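Local coordinates for protein ABC sugar (Ribose) transporter, periplasmic substrate-binding subunit (Rhodobacter sphaeroides, PDB 3L49) that probably binds a sugar in the periplasm and delivers it to an ABC transporter, at residues A[88-93]-A[260-265]; A[227-232]-A[238-243]; A[133-138]-A[143-148]; A[39-44]-A[51-56]; A[103-108]-A[244-249]. One frame throughout, in Å; residues are numbered along the deposited sequence.

Contact 1 of 5, residues A[88-93]-A[260-265]; sequences PLFTVD and ARHLAG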
# COMPACT_ATOMS: atom_id res chain seq x y z
N PRO A 88 1.69 22.81 -8.90
CA PRO A 88 2.17 21.52 -9.38
C PRO A 88 1.88 20.39 -8.39
O PRO A 88 2.18 20.50 -7.20
CB PRO A 88 3.68 21.74 -9.51
CG PRO A 88 3.83 23.20 -9.68
CD PRO A 88 2.78 23.80 -8.83
N LEU A 89 1.27 19.31 -8.89
CA LEU A 89 0.87 18.19 -8.05
C LEU A 89 1.67 16.91 -8.35
O LEU A 89 1.82 16.50 -9.50
CB LEU A 89 -0.65 17.95 -8.15
CG LEU A 89 -1.32 16.81 -7.38
CD1 LEU A 89 -1.02 16.84 -5.87
CD2 LEU A 89 -2.82 16.81 -7.64
N PHE A 90 2.19 16.31 -7.29
CA PHE A 90 2.96 15.09 -7.36
C PHE A 90 2.31 14.13 -6.38
O PHE A 90 1.77 14.56 -5.36
CB PHE A 90 4.41 15.36 -6.97
CG PHE A 90 5.14 16.18 -7.98
CD1 PHE A 90 5.90 15.57 -8.97
CD2 PHE A 90 5.07 17.58 -7.96
CE1 PHE A 90 6.57 16.32 -9.93
CE2 PHE A 90 5.74 18.34 -8.91
CZ PHE A 90 6.49 17.70 -9.90
N THR A 91 2.34 12.84 -6.68
CA THR A 91 1.80 11.86 -5.74
C THR A 91 2.80 10.78 -5.39
O THR A 91 3.69 10.47 -6.18
CB THR A 91 0.53 11.17 -6.26
OG1 THR A 91 0.79 10.59 -7.54
CG2 THR A 91 -0.65 12.14 -6.37
N VAL A 92 2.64 10.22 -4.19
CA VAL A 92 3.21 8.91 -3.91
C VAL A 92 2.07 7.91 -3.77
O VAL A 92 1.12 8.13 -3.00
CB VAL A 92 4.31 8.88 -2.78
CG1 VAL A 92 4.76 10.28 -2.40
CG2 VAL A 92 3.90 8.09 -1.55
N ASP A 93 2.14 6.87 -4.60
CA ASP A 93 1.13 5.79 -4.71
C ASP A 93 -0.21 6.16 -5.35
O ASP A 93 -0.86 5.31 -5.95
CB ASP A 93 0.93 5.05 -3.39
CG ASP A 93 2.00 4.01 -3.13
OD1 ASP A 93 3.02 3.99 -3.85
OD2 ASP A 93 1.83 3.20 -2.20
N ALA A 260 11.72 18.55 -7.40
CA ALA A 260 12.91 19.38 -7.58
C ALA A 260 13.35 19.46 -9.05
O ALA A 260 13.90 20.47 -9.47
CB ALA A 260 14.04 18.87 -6.71
N ARG A 261 13.10 18.39 -9.81
CA ARG A 261 13.46 18.34 -11.22
C ARG A 261 12.54 19.25 -12.02
O ARG A 261 12.99 20.06 -12.81
CB ARG A 261 13.36 16.90 -11.75
CG ARG A 261 14.45 16.53 -12.73
CD ARG A 261 14.22 15.15 -13.34
NE ARG A 261 15.45 14.64 -13.95
CZ ARG A 261 15.89 14.94 -15.17
NH1 ARG A 261 15.19 15.74 -15.96
NH2 ARG A 261 17.02 14.42 -15.61
N HIS A 262 11.24 19.10 -11.76
CA HIS A 262 10.19 19.86 -12.43
C HIS A 262 10.33 21.38 -12.25
O HIS A 262 10.12 22.15 -13.19
CB HIS A 262 8.83 19.41 -11.91
CG HIS A 262 7.68 20.23 -12.39
ND1 HIS A 262 7.12 20.06 -13.64
CD2 HIS A 262 6.97 21.22 -11.80
CE1 HIS A 262 6.13 20.92 -13.80
NE2 HIS A 262 6.02 21.63 -12.70
N LEU A 263 10.70 21.78 -11.03
CA LEU A 263 10.80 23.20 -10.70
C LEU A 263 12.06 23.83 -11.28
O LEU A 263 12.11 25.04 -11.49
CB LEU A 263 10.71 23.39 -9.18
CG LEU A 263 9.36 23.09 -8.51
CD1 LEU A 263 9.47 23.11 -7.00
CD2 LEU A 263 8.26 24.03 -8.99
N ALA A 264 13.06 23.00 -11.55
CA ALA A 264 14.26 23.44 -12.26
C ALA A 264 14.06 23.40 -13.79
O ALA A 264 15.03 23.44 -14.54
CB ALA A 264 15.46 22.60 -11.84
N GLY A 265 12.80 23.33 -14.23
CA GLY A 265 12.44 23.31 -15.65
C GLY A 265 12.90 22.08 -16.42
O GLY A 265 13.27 22.17 -17.59
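His-262 joins the end of its helix to strand 89-92: its carbonyl O accepts Gly-265 N at 3.1 Å, and its imidazole meets Phe-90 and Pro-88. The backbone bond belongs to a Schellman motif that ends helix 248-263, completed by Gln-266 N to Arg-261 O, with Gly-265 taking the positive phi. Across the contact the meeting is apolar and aromatic. The leading atom of Phe-90 is CZ, which stands 3.5 Å from His-262 CB, near the phenyl plane. The two rings form an offset edge-to-face pair, the Phe-90 edge toward the imidazole face, with centroids 5.6 Å apart and planes at 72°. His-262 CG lies anti to its backbone N (chi1 173°), a rotation that carries the imidazole along the end of the phenyl ring to Pro-88, whose CB is 4.0 Å from His-262 NE2. The last turn of the helix thus rests on Pro-88, just before strand 89-92, and on Phe-90 within it. Farther back along the same helix, Val-259 and Asn-258 also touch Phe-90, and Ala-255 and Ile-251 touch Val-92. A helix lying along one face of a parallel sheet in this way is characteristic of the alpha/beta lobes of type I periplasmic binding proteins.

Contact 2 of 5, residues A[227-232]-A[238-243]; sequences PEFVEM and SPAGAV
Phe-229 swings out from its helix to fill the angle between helix 227-232 and strand 240-243, whose axes approach to 8.2 Å. With CG anti to the backbone N (chi1 -162°), its ring extends toward the strand and meets it at two places. One ring edge faces the backbone: Ala-242 O lies 3.5 Å from Phe-229 CE2, close to the ring plane, and Val-243 CB is 3.7 Å from Phe-229 CD2. On the other branch of the ring, CE1 comes within 3.7 Å of Ala-240 CB, obliquely. Val-243 runs past the phenyl group in the opposite direction: chi1 62° sets its CG1 between the backbone N and the carbonyl carbon, turned to Val-230 CG2, and leaves CG2 alongside Phe-229 CD2.

One turn later, Met-232 touches with the root of its side chain. The extended thioether leads off while CB remains 3.6 Å from Ala-240 CB. Ser-238 has OG anti to its backbone N (chi1 163°). That OG accepts Ala-240 N at 3.2 Å, closing an ST turn, and donates a weak bond to Met-232 O at 3.1 Å.

Chemically, then, the interface is an apolar wedge with a single polar margin: apolar packing of Phe-229, Met-232, Ala-240 and Val-243 carries the contact within this beta-alpha-beta unit, and one hydroxyl, donor in a weak bond and acceptor in a sound one, links the last turn of the helix to the residues leading into the strand.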
# COMPACT_ATOMS: atom_id res chain seq x y z
N PRO A 227 8.41 -4.89 9.18
CA PRO A 227 9.37 -5.71 9.93
C PRO A 227 8.78 -6.94 10.63
O PRO A 227 9.41 -8.00 10.61
CB PRO A 227 9.94 -4.73 10.95
CG PRO A 227 9.88 -3.43 10.26
CD PRO A 227 8.60 -3.45 9.47
N GLU A 228 7.58 -6.80 11.20
CA GLU A 228 6.87 -7.92 11.83
C GLU A 228 6.42 -9.01 10.86
O GLU A 228 6.50 -10.19 11.19
CB GLU A 228 5.69 -7.43 12.69
CG GLU A 228 5.32 -5.94 12.51
CD GLU A 228 4.14 -5.48 13.38
OE1 GLU A 228 3.73 -4.31 13.25
OE2 GLU A 228 3.62 -6.29 14.18
N PHE A 229 5.97 -8.64 9.66
CA PHE A 229 5.57 -9.66 8.69
C PHE A 229 6.74 -10.36 7.99
O PHE A 229 6.70 -11.56 7.75
CB PHE A 229 4.53 -9.15 7.69
CG PHE A 229 3.79 -10.25 6.98
CD1 PHE A 229 2.83 -11.00 7.65
CD2 PHE A 229 4.07 -10.56 5.65
CE1 PHE A 229 2.15 -12.04 7.00
CE2 PHE A 229 3.40 -11.58 4.99
CZ PHE A 229 2.43 -12.33 5.66
N VAL A 230 7.79 -9.59 7.67
CA VAL A 230 9.05 -10.13 7.14
C VAL A 230 9.63 -11.21 8.06
O VAL A 230 9.93 -12.32 7.61
CB VAL A 230 10.08 -8.98 6.93
CG1 VAL A 230 11.46 -9.52 6.58
CG2 VAL A 230 9.60 -8.04 5.85
N GLU A 231 9.75 -10.89 9.34
CA GLU A 231 10.23 -11.81 10.36
C GLU A 231 9.38 -13.08 10.48
O GLU A 231 9.91 -14.16 10.73
CB GLU A 231 10.29 -11.09 11.71
CG GLU A 231 11.39 -11.61 12.62
CD GLU A 231 11.34 -10.99 14.01
OE1 GLU A 231 10.64 -9.98 14.21
OE2 GLU A 231 12.02 -11.53 14.91
N MET A 232 8.06 -12.93 10.31
CA MET A 232 7.12 -14.07 10.26
C MET A 232 7.34 -14.95 9.03
O MET A 232 7.25 -16.18 9.12
CB MET A 232 5.68 -13.57 10.28
CG MET A 232 5.13 -13.17 11.65
SD MET A 232 3.58 -12.26 11.45
CE MET A 232 2.89 -12.43 13.09
N SER A 238 6.20 -20.28 11.42
CA SER A 238 5.09 -19.38 11.18
C SER A 238 4.43 -19.65 9.83
O SER A 238 5.12 -19.90 8.84
CB SER A 238 5.57 -17.93 11.25
OG SER A 238 4.66 -17.03 10.66
N PRO A 239 3.08 -19.59 9.78
CA PRO A 239 2.34 -19.70 8.52
C PRO A 239 2.34 -18.46 7.61
O PRO A 239 1.52 -18.38 6.71
CB PRO A 239 0.92 -20.03 8.98
CG PRO A 239 0.80 -19.42 10.32
CD PRO A 239 2.18 -19.48 10.94
N ALA A 240 3.25 -17.51 7.81
CA ALA A 240 3.37 -16.40 6.87
C ALA A 240 4.13 -16.88 5.63
O ALA A 240 5.25 -17.36 5.74
CB ALA A 240 4.07 -15.22 7.51
N GLY A 241 3.50 -16.75 4.46
CA GLY A 241 3.95 -17.41 3.23
C GLY A 241 4.85 -16.62 2.28
O GLY A 241 5.81 -17.18 1.75
N ALA A 242 4.52 -15.35 2.05
CA ALA A 242 5.33 -14.46 1.21
C ALA A 242 4.94 -13.00 1.36
O ALA A 242 3.80 -12.68 1.70
CB ALA A 242 5.27 -14.86 -0.29
N VAL A 243 5.89 -12.11 1.10
CA VAL A 243 5.66 -10.68 1.17
C VAL A 243 6.38 -9.96 0.04
O VAL A 243 7.52 -10.27 -0.29
CB VAL A 243 6.03 -10.11 2.58
CG1 VAL A 243 7.52 -10.29 2.91
CG2 VAL A 243 5.62 -8.66 2.71

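Contact 3 of 5, residues A[133-138]-A[143-148]; sequences GFYSVP and RYDQMK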
# COMPACT_ATOMS: atom_id res chain seq x y z
N GLY A 133 -10.74 -4.51 1.52
CA GLY A 133 -11.41 -3.37 2.11
C GLY A 133 -10.85 -2.02 1.71
O GLY A 133 -11.26 -0.98 2.24
N PHE A 134 -9.92 -2.03 0.76
CA PHE A 134 -9.19 -0.82 0.38
C PHE A 134 -9.09 -0.63 -1.13
O PHE A 134 -8.19 0.05 -1.61
CB PHE A 134 -7.80 -0.80 1.02
CG PHE A 134 -7.82 -0.49 2.50
CD1 PHE A 134 -7.76 -1.52 3.44
CD2 PHE A 134 -7.92 0.83 2.94
CE1 PHE A 134 -7.78 -1.23 4.81
CE2 PHE A 134 -7.94 1.12 4.31
CZ PHE A 134 -7.88 0.09 5.24
N TYR A 135 -10.05 -1.20 -1.86
CA TYR A 135 -10.10 -1.18 -3.33
C TYR A 135 -10.16 0.22 -3.95
O TYR A 135 -9.70 0.42 -5.07
CB TYR A 135 -11.25 -2.04 -3.84
CG TYR A 135 -11.14 -2.39 -5.30
CD1 TYR A 135 -10.27 -3.39 -5.73
CD2 TYR A 135 -11.91 -1.72 -6.26
CE1 TYR A 135 -10.16 -3.71 -7.08
CE2 TYR A 135 -11.82 -2.04 -7.61
CZ TYR A 135 -10.94 -3.04 -8.01
OH TYR A 135 -10.83 -3.37 -9.34
N SER A 136 -10.70 1.19 -3.22
CA SER A 136 -10.71 2.60 -3.64
C SER A 136 -9.34 3.29 -3.57
O SER A 136 -9.19 4.45 -3.98
CB SER A 136 -11.72 3.38 -2.79
OG SER A 136 -11.41 3.23 -1.42
N VAL A 137 -8.34 2.59 -3.03
CA VAL A 137 -6.95 3.03 -3.07
C VAL A 137 -6.34 2.41 -4.33
O VAL A 137 -6.34 1.18 -4.47
CB VAL A 137 -6.18 2.61 -1.80
CG1 VAL A 137 -4.77 3.14 -1.80
CG2 VAL A 137 -6.91 3.09 -0.57
N PRO A 138 -5.84 3.25 -5.26
CA PRO A 138 -5.24 2.86 -6.55
C PRO A 138 -4.31 1.63 -6.52
O PRO A 138 -4.51 0.72 -7.33
CB PRO A 138 -4.47 4.12 -6.97
CG PRO A 138 -5.29 5.22 -6.43
CD PRO A 138 -5.88 4.72 -5.13
N ARG A 143 -3.25 -4.33 -7.18
CA ARG A 143 -2.87 -5.57 -6.49
C ARG A 143 -3.99 -6.62 -6.49
O ARG A 143 -3.73 -7.80 -6.69
CB ARG A 143 -2.40 -5.28 -5.07
CG ARG A 143 -1.00 -4.69 -4.98
CD ARG A 143 -0.85 -3.95 -3.67
NE ARG A 143 0.28 -3.03 -3.65
CZ ARG A 143 0.52 -2.16 -2.68
NH1 ARG A 143 -0.31 -2.09 -1.65
NH2 ARG A 143 1.58 -1.36 -2.72
N TYR A 144 -5.22 -6.17 -6.28
CA TYR A 144 -6.37 -7.07 -6.34
C TYR A 144 -6.66 -7.56 -7.75
O TYR A 144 -6.91 -8.76 -7.95
CB TYR A 144 -7.61 -6.40 -5.74
CG TYR A 144 -8.85 -7.27 -5.79
CD1 TYR A 144 -9.07 -8.25 -4.82
CD2 TYR A 144 -9.79 -7.12 -6.81
CE1 TYR A 144 -10.20 -9.06 -4.86
CE2 TYR A 144 -10.93 -7.92 -6.86
CZ TYR A 144 -11.12 -8.88 -5.89
OH TYR A 144 -12.23 -9.67 -5.93
N ASP A 145 -6.65 -6.65 -8.73
CA ASP A 145 -6.93 -7.00 -10.13
C ASP A 145 -5.98 -8.06 -10.69
O ASP A 145 -6.42 -8.99 -11.39
CB ASP A 145 -6.89 -5.76 -11.03
CG ASP A 145 -8.14 -4.90 -10.92
OD1 ASP A 145 -8.10 -3.73 -11.36
OD2 ASP A 145 -9.17 -5.38 -10.41
N GLN A 146 -4.69 -7.92 -10.38
CA GLN A 146 -3.66 -8.84 -10.85
C GLN A 146 -3.82 -10.22 -10.25
O GLN A 146 -3.63 -11.22 -10.93
CB GLN A 146 -2.25 -8.31 -10.55
CG GLN A 146 -1.90 -6.98 -11.26
CD GLN A 146 -1.68 -7.14 -12.76
OE1 GLN A 146 -2.62 -7.13 -13.55
NE2 GLN A 146 -0.43 -7.29 -13.15
N MET A 147 -4.19 -10.26 -8.97
CA MET A 147 -4.46 -11.51 -8.26
C MET A 147 -5.61 -12.24 -8.95
O MET A 147 -5.50 -13.43 -9.27
CB MET A 147 -4.78 -11.23 -6.77
CG MET A 147 -5.00 -12.47 -5.86
SD MET A 147 -6.73 -13.02 -5.70
CE MET A 147 -7.57 -11.46 -5.66
N LYS A 148 -6.69 -11.51 -9.20
CA LYS A 148 -7.89 -12.11 -9.74
C LYS A 148 -7.67 -12.58 -11.18
O LYS A 148 -8.14 -13.66 -11.56
CB LYS A 148 -9.07 -11.14 -9.61
CG LYS A 148 -10.41 -11.80 -9.92
CD LYS A 148 -11.37 -11.73 -8.74
CE LYS A 148 -12.38 -10.63 -8.91
NZ LYS A 148 -13.42 -10.89 -9.94
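Tyr-135 reaches from the loop to helix 143-148 and is met there by two consecutive residues. Its OH donates to Asp-145 OD2 at 2.8 Å, arriving on the syn side of the carboxylate and 24° out of its plane; ring and carboxylate planes are well turned from each other, at 70°. Beside the phenol, Tyr-135 CE1 comes within 3.4 Å of Tyr-144 CD2. The two rings meet obliquely, their planes nearly perpendicular at 88° and their centroids 5.5 Å apart. Tyr-144 CB lies at the Tyr-135 edge, in the plane of that ring, so the phenol passes the base of Tyr-144 edge-on on its way to the acid.

Both tyrosines have CG anti to the backbone N, and this extends each ring well out from its own backbone. In the next shell, a type I turn from Phe-134 to Val-137, closed by Val-137 N to Phe-134 O at 2.9 Å, presents Tyr-135. Tyr-144 OH is held separately, by Glu-163. Tyr-135 and Asp-145 also touch a neighbouring molecule in the crystal, which may influence their conformations.

The loop comes off strand 126-131 and leads into helix 138-152, with Val-137 as N-cap, so the tyrosine reaches from the loop to the second turn of the helix that follows it. Deeper in, Tyr-144 and Met-147 pack on Trp-196 of strand 194-197, and Met-147 also on Ile-159 of strand 157-159.

Contact 4 of 5, residues A[39-44]-A[51-56]; sequences IALDAG and VSQIQT
Leu-41 opens the contact by lying against the stem of Gln-53, the two side chains sliding past each other in opposite directions. Its CB is 3.8 Å from Gln-53 CD, and CD1 goes farther, to 3.3 Å from Gln-53 O at the helix backbone. The same methyl reaches Thr-56 CG2 more loosely, at 4.4 Å. Thr-56 is itself tied down, its OG1 donating to Ser-52 O at 2.8 Å.

Asp-42 contributes its backbone. Gln-53, extended beyond CG, brings NE2 to 2.8 Å from Asp-42 O with an almost straight N-H...O angle of 170°. The acceptor lies in the amide plane, but the donor stands above the carbonyl plane, 73° out of it. The Asp-42 side chain turns elsewhere: OD1 accepts Gly-44 N at 2.8 Å in an Asx turn, while OD2 meets Thr-15. Ala-43 follows, with CB 3.4 Å from Gln-53 OE1, so both ends of the amide lie along the departing chain.

Strand 37-42 is the outermost strand on this side of the sheet and pairs with strand 7-12. The axes of 39-42 and 51-56 run nearly antiparallel, at 165°. Helix 47-60 packs on helix 72-84 through Ile-54 and Val-51, while Ala-40 and Asp-42 touch Tyr-24 of helix 18-33.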
# COMPACT_ATOMS: atom_id res chain seq x y z
N ILE A 39 5.94 21.91 4.35
CA ILE A 39 4.72 22.02 5.12
C ILE A 39 4.09 20.63 5.16
O ILE A 39 3.45 20.19 4.20
CB ILE A 39 3.74 23.08 4.57
CG1 ILE A 39 4.39 24.47 4.60
CG2 ILE A 39 2.41 23.07 5.36
CD1 ILE A 39 3.58 25.56 3.92
N ALA A 40 4.31 19.94 6.27
CA ALA A 40 3.93 18.54 6.40
C ALA A 40 2.62 18.36 7.15
O ALA A 40 2.54 18.61 8.35
CB ALA A 40 5.04 17.76 7.07
N LEU A 41 1.60 17.89 6.44
CA LEU A 41 0.29 17.65 7.05
C LEU A 41 -0.12 16.17 7.02
O LEU A 41 0.01 15.49 6.00
CB LEU A 41 -0.78 18.54 6.40
CG LEU A 41 -0.57 20.06 6.44
CD1 LEU A 41 -1.50 20.72 5.46
CD2 LEU A 41 -0.74 20.68 7.84
N ASP A 42 -0.60 15.70 8.17
CA ASP A 42 -0.99 14.31 8.39
C ASP A 42 -2.47 14.28 8.79
O ASP A 42 -2.89 14.92 9.75
CB ASP A 42 -0.09 13.69 9.48
CG ASP A 42 -0.60 12.35 10.02
OD1 ASP A 42 -1.59 11.78 9.53
OD2 ASP A 42 0.02 11.84 10.98
N ALA A 43 -3.25 13.49 8.06
CA ALA A 43 -4.71 13.51 8.22
C ALA A 43 -5.23 12.63 9.34
O ALA A 43 -6.41 12.71 9.68
CB ALA A 43 -5.39 13.16 6.91
N GLY A 44 -4.35 11.80 9.91
CA GLY A 44 -4.74 10.84 10.94
C GLY A 44 -5.84 9.88 10.52
O GLY A 44 -6.74 9.59 11.31
N VAL A 51 -9.01 16.62 3.33
CA VAL A 51 -9.72 17.64 2.55
C VAL A 51 -9.38 19.07 3.00
O VAL A 51 -8.94 19.89 2.19
CB VAL A 51 -11.25 17.41 2.60
CG1 VAL A 51 -12.00 18.57 1.97
CG2 VAL A 51 -11.61 16.11 1.90
N SER A 52 -9.54 19.35 4.29
CA SER A 52 -9.22 20.67 4.82
C SER A 52 -7.72 20.95 4.84
O SER A 52 -7.28 22.09 4.69
CB SER A 52 -9.83 20.87 6.20
OG SER A 52 -9.20 20.04 7.16
N GLN A 53 -6.92 19.89 5.01
CA GLN A 53 -5.47 20.01 4.92
C GLN A 53 -5.01 20.38 3.51
O GLN A 53 -4.04 21.12 3.35
CB GLN A 53 -4.79 18.75 5.41
CG GLN A 53 -4.57 18.76 6.90
CD GLN A 53 -4.23 17.41 7.46
OE1 GLN A 53 -4.35 16.40 6.78
NE2 GLN A 53 -3.81 17.38 8.72
N ILE A 54 -5.72 19.89 2.50
CA ILE A 54 -5.53 20.33 1.12
C ILE A 54 -5.90 21.83 0.95
O ILE A 54 -5.12 22.61 0.38
CB ILE A 54 -6.29 19.41 0.12
CG1 ILE A 54 -5.61 18.03 0.05
CG2 ILE A 54 -6.36 20.03 -1.26
CD1 ILE A 54 -6.45 16.94 -0.60
N GLN A 55 -7.08 22.20 1.48
CA GLN A 55 -7.58 23.59 1.46
C GLN A 55 -6.57 24.56 2.02
O GLN A 55 -6.31 25.61 1.43
CB GLN A 55 -8.88 23.72 2.27
CG GLN A 55 -10.08 22.99 1.68
CD GLN A 55 -11.29 23.02 2.59
OE1 GLN A 55 -11.17 23.19 3.81
NE2 GLN A 55 -12.46 22.85 2.01
N THR A 56 -6.01 24.20 3.18
CA THR A 56 -4.90 24.89 3.82
C THR A 56 -3.72 25.11 2.87
O THR A 56 -3.24 26.24 2.71
CB THR A 56 -4.39 24.07 5.00
OG1 THR A 56 -5.47 23.85 5.92
CG2 THR A 56 -3.24 24.76 5.71

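Contact 5 of 5, residues A[103-108]-A[244-249]; sequences TTSNNY and AAQQPS
Ser-105 and Gln-246 turn their side chains toward each other from two chain segments that lie far apart in sequence. Ser-105 OG donates to Gln-246 OE1 at 3.1 Å, with a C=O...O angle of 123° and the hydroxyl in the carbonyl plane, on a lone pair. In each residue the first side-chain atom beyond CB stands anti to the carbonyl carbon (chi1 -68° for Ser-105 and -63° for Gln-246). From there Gln-246 is extended beyond CG, with its amide turned across the chain, bringing OE1 to the serine hydroxyl; Ser-105 CB is 3.4 Å from Gln-246 OE1.

A water is the second donor to that oxygen, 2.7 Å from Gln-246 OE1. It accepts in turn from Asn-107 ND2 at 3.2 Å and, weakly, from Ser-105 N at 3.5 Å. Gln-246 OE1 thus receives two bonds, which probably limit rotation of the amide and keep NE2 turned to the unidentified ligand, to which it hydrogen-bonds. The other end of Asn-107 is held too, OD1 accepting from Arg-143 NE, and Arg-143 also bonds that ligand.

Both segments probably cross between the lobes, as in the hinge of type I periplasmic binding proteins. Strand 101-105 passes into helix 107-122 and strand 240-245 into helix 248-263. Strand 271-280 lies between the two strands in the sheet, Ile-251 of helix 248-263 touches Ser-105, and Trp-19 of helix 18-33 packs on Gln-246.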
# COMPACT_ATOMS: atom_id res chain seq x y z
N THR A 103 5.22 8.79 -8.00
CA THR A 103 6.29 7.91 -7.54
C THR A 103 5.69 6.77 -6.71
O THR A 103 4.85 7.01 -5.86
CB THR A 103 7.38 8.68 -6.75
OG1 THR A 103 7.90 9.74 -7.57
CG2 THR A 103 8.53 7.76 -6.35
N THR A 104 6.12 5.54 -6.97
CA THR A 104 5.43 4.35 -6.48
C THR A 104 6.31 3.11 -6.68
O THR A 104 7.51 3.24 -6.87
CB THR A 104 4.04 4.19 -7.18
OG1 THR A 104 3.31 3.08 -6.63
CG2 THR A 104 4.19 4.03 -8.71
N SER A 105 5.72 1.91 -6.61
CA SER A 105 6.37 0.67 -6.99
C SER A 105 5.64 0.07 -8.18
O SER A 105 4.59 0.59 -8.59
CB SER A 105 6.34 -0.33 -5.83
OG SER A 105 7.16 0.10 -4.77
N ASN A 106 6.18 -1.01 -8.74
CA ASN A 106 5.50 -1.69 -9.84
C ASN A 106 4.49 -2.65 -9.27
O ASN A 106 4.77 -3.83 -9.03
CB ASN A 106 6.50 -2.40 -10.76
CG ASN A 106 5.85 -2.88 -12.05
OD1 ASN A 106 4.63 -2.94 -12.18
ND2 ASN A 106 6.69 -3.23 -13.03
N ASN A 107 3.27 -2.15 -9.09
CA ASN A 107 2.23 -2.89 -8.40
C ASN A 107 1.59 -3.95 -9.27
O ASN A 107 0.94 -4.87 -8.77
CB ASN A 107 1.21 -1.93 -7.81
CG ASN A 107 1.75 -1.23 -6.59
OD1 ASN A 107 1.90 -1.84 -5.54
ND2 ASN A 107 2.10 0.06 -6.73
N TYR A 108 1.85 -3.82 -10.57
CA TYR A 108 1.43 -4.77 -11.60
C TYR A 108 2.23 -6.07 -11.51
O TYR A 108 1.65 -7.15 -11.53
CB TYR A 108 1.62 -4.15 -12.98
CG TYR A 108 0.84 -2.87 -13.21
CD1 TYR A 108 1.41 -1.62 -12.93
CD2 TYR A 108 -0.45 -2.91 -13.71
CE1 TYR A 108 0.70 -0.45 -13.15
CE2 TYR A 108 -1.16 -1.75 -13.91
CZ TYR A 108 -0.59 -0.52 -13.64
OH TYR A 108 -1.31 0.63 -13.87
N ALA A 244 5.69 -9.01 -0.59
CA ALA A 244 6.31 -8.11 -1.55
C ALA A 244 6.92 -6.93 -0.79
O ALA A 244 6.21 -6.00 -0.40
CB ALA A 244 5.30 -7.64 -2.57
N ALA A 245 8.23 -6.97 -0.58
CA ALA A 245 8.90 -5.95 0.21
C ALA A 245 9.26 -4.70 -0.59
O ALA A 245 10.11 -4.75 -1.47
CB ALA A 245 10.13 -6.52 0.87
N GLN A 246 8.62 -3.58 -0.24
CA GLN A 246 8.81 -2.30 -0.93
C GLN A 246 9.85 -1.42 -0.25
O GLN A 246 10.32 -1.72 0.83
CB GLN A 246 7.49 -1.54 -0.95
CG GLN A 246 6.35 -2.19 -1.71
CD GLN A 246 5.15 -1.28 -1.75
OE1 GLN A 246 4.99 -0.50 -2.68
NE2 GLN A 246 4.34 -1.32 -0.70
N GLN A 247 10.18 -0.30 -0.89
CA GLN A 247 11.08 0.69 -0.29
C GLN A 247 10.42 2.07 -0.11
O GLN A 247 10.69 2.98 -0.91
CB GLN A 247 12.35 0.82 -1.14
CG GLN A 247 13.16 -0.46 -1.29
CD GLN A 247 14.03 -0.46 -2.53
OE1 GLN A 247 14.45 0.59 -3.02
NE2 GLN A 247 14.32 -1.65 -3.04
N PRO A 248 9.56 2.23 0.92
CA PRO A 248 8.88 3.52 1.16
C PRO A 248 9.83 4.71 1.35
O PRO A 248 9.54 5.79 0.85
CB PRO A 248 8.07 3.27 2.44
CG PRO A 248 8.66 2.05 3.05
CD PRO A 248 9.10 1.22 1.90
N SER A 249 10.95 4.49 2.04
CA SER A 249 11.97 5.53 2.18
C SER A 249 12.56 5.97 0.84
O SER A 249 12.86 7.16 0.66
CB SER A 249 13.07 5.09 3.14
OG SER A 249 12.59 5.08 4.47
O HOH W 1 3.45 1.24 -4.07

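How the contacts relate
Contact 5 is the most central, its centre about 8 Å from that of the chain, in the probable hinge between the lobes. Contacts 1 and 4 lie in one lobe, 18 Å apart between centres; contacts 2 and 3 lie in the other, 21 Å apart. Along the chain contact 4 closes first, and contact 1 then encloses contact 5, which encloses contacts 3 and 2 in series. Contact 5 shares helix 248-263 with contact 1 and strand 240-245 with contact 2. It touches contact 1 through Asp-93 OD1 and Thr-104 OG1, and contact 3 through Gln-146 NE2 and Tyr-108 O. Contact 5 thus links the two lobes, and the unidentified ligand lies beside it, bonded to residues of contacts 3 and 5.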